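Local coordinates for separin (Saccharomyces cerevisiae, PDB 5U1T), which cleaves the cohesin subunit MCD1/SCC1 at the onset of anaphase as a caspase-like cysteine protease, and is held inactive by securin for most of the cell cycle, at residues A[671-675]-A[676-680]. Sequence-based numbering, arbitrary orientation.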
loop_
_atom_site.group_PDB
_atom_site.type_symbol
_atom_site.label_atom_id
_atom_site.label_comp_id
_atom_site.label_asym_id
_atom_site.label_seq_id
_atom_site.Cartn_x
_atom_site.Cartn_y
_atom_site.Cartn_z
ATOM N N LYS A 671 -22.361 5.465 10.322
ATOM C CA LYS A 671 -23.459 6.349 10.688
ATOM C C LYS A 671 -22.937 7.675 11.230
ATOM O O LYS A 671 -23.468 8.738 10.899
ATOM C CB LYS A 671 -24.380 5.685 11.717
ATOM C CG LYS A 671 -24.814 4.245 11.379
ATOM C CD LYS A 671 -25.104 4.033 9.889
ATOM C CE LYS A 671 -25.715 2.662 9.626
ATOM N NZ LYS A 671 -27.109 2.613 10.170
ATOM N N THR A 672 -21.879 7.612 12.036
ATOM C CA THR A 672 -21.423 8.771 12.807
ATOM C C THR A 672 -20.691 9.874 12.016
ATOM O O THR A 672 -20.264 10.873 12.603
ATOM C CB THR A 672 -20.491 8.325 13.952
ATOM O OG1 THR A 672 -19.310 7.730 13.404
ATOM C CG2 THR A 672 -21.193 7.319 14.860
ATOM N N MET A 673 -20.547 9.706 10.700
ATOM C CA MET A 673 -19.836 10.696 9.883
ATOM C C MET A 673 -20.399 10.824 8.479
ATOM O O MET A 673 -20.534 9.824 7.774
ATOM C CB MET A 673 -18.352 10.345 9.796
ATOM C CG MET A 673 -17.562 11.141 8.737
ATOM S SD MET A 673 -17.249 10.173 7.231
ATOM C CE MET A 673 -15.659 10.851 6.738
ATOM N N ASN A 674 -20.704 12.058 8.073
ATOM C CA ASN A 674 -21.253 12.294 6.746
ATOM C C ASN A 674 -20.122 12.605 5.772
ATOM O O ASN A 674 -19.114 13.192 6.148
ATOM C CB ASN A 674 -22.327 13.402 6.775
ATOM C CG ASN A 674 -21.762 14.801 6.598
ATOM O OD1 ASN A 674 -20.668 15.113 7.066
ATOM N ND2 ASN A 674 -22.528 15.666 5.932
ATOM N N LEU A 675 -20.281 12.145 4.532
ATOM C CA LEU A 675 -19.237 12.244 3.518
ATOM C C LEU A 675 -19.379 13.513 2.703
ATOM O O LEU A 675 -18.385 14.092 2.266
ATOM C CB LEU A 675 -19.274 11.040 2.584
ATOM C CG LEU A 675 -18.858 9.675 3.121
ATOM C CD1 LEU A 675 -19.195 8.621 2.091
ATOM C CD2 LEU A 675 -17.379 9.634 3.452
ATOM N N SER A 676 -20.617 13.947 2.501
ATOM C CA SER A 676 -20.859 15.107 1.665
ATOM C C SER A 676 -20.121 16.328 2.175
ATOM O O SER A 676 -19.808 17.227 1.398
ATOM C CB SER A 676 -22.351 15.410 1.577
ATOM O OG SER A 676 -23.049 14.329 0.984
ATOM N N THR A 677 -19.843 16.378 3.476
ATOM C CA THR A 677 -19.149 17.541 4.027
ATOM C C THR A 677 -17.743 17.213 4.497
ATOM O O THR A 677 -16.965 18.126 4.780
ATOM C CB THR A 677 -19.909 18.188 5.219
ATOM O OG1 THR A 677 -19.874 17.310 6.356
ATOM C CG2 THR A 677 -21.363 18.513 4.842
ATOM N N ALA A 678 -17.418 15.927 4.598
ATOM C CA ALA A 678 -16.073 15.541 5.012
ATOM C C ALA A 678 -15.051 16.013 3.978
ATOM O O ALA A 678 -15.275 15.866 2.777
ATOM C CB ALA A 678 -15.980 14.044 5.206
ATOM N N LYS A 679 -13.946 16.595 4.430
ATOM C CA LYS A 679 -12.904 16.987 3.492
ATOM C C LYS A 679 -12.301 15.728 2.902
ATOM O O LYS A 679 -12.432 14.647 3.483
ATOM C CB LYS A 679 -11.819 17.838 4.156
ATOM C CG LYS A 679 -11.020 18.681 3.159
ATOM C CD LYS A 679 -9.726 19.214 3.776
ATOM C CE LYS A 679 -8.732 18.073 4.038
ATOM N NZ LYS A 679 -8.482 17.293 2.792
ATOM N N ILE A 680 -11.635 15.878 1.761
ATOM C CA ILE A 680 -11.205 14.738 0.954
ATOM C C ILE A 680 -10.247 13.840 1.720
ATOM O O ILE A 680 -10.198 12.633 1.477
ATOM C CB ILE A 680 -10.533 15.183 -0.371
ATOM C CG1 ILE A 680 -11.306 16.342 -0.996
ATOM C CG2 ILE A 680 -10.482 14.030 -1.361
ATOM C CD1 ILE A 680 -12.781 16.054 -1.183
#
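OG1 of Thr677 is modelled as a hydrogen-bond donor to OD1 of Asn674 at 2.4 Å, a very short distance whose exact value is doubtful at this resolution. The Asn674 CG lies between its own N and carbonyl carbon (chi1 88°). The two side chains cross at about a right angle. The amide nitrogen of Asn674 lies beside the threonine methyl, with ND2 of Asn674 3.3 Å from CG2 of Thr677. One residue further on, the backbone N of Ala678 reaches O of Leu675 at 3.1 Å. This bond is weak, because the N-H points well off the acceptor (126°). It closes a type I beta turn, with Ser676 and Thr677 at the two corners. The turn lies in the loop that joins helix 659-672 to helix 680-689, and Lys679 is the N-cap of the second helix. Lys715 also ties the turn down: its NZ is hydrogen-bonded to O of both Leu675 and Ala678. The Ala678 methyl points back at the incoming chain. Its CB is 3.4 Å from O of Asn674 and makes an apolar contact with CE of Met673 at 3.6 Å. Met673 leaves the backbone with CG anti to N (chi1 168°) and then bends, which carries its methyl to the alanine. Leu675 is buried, and its side chain packs against Ala683 and His686 of helix 680-689 and Leu711 and Met714 of helix 700-714.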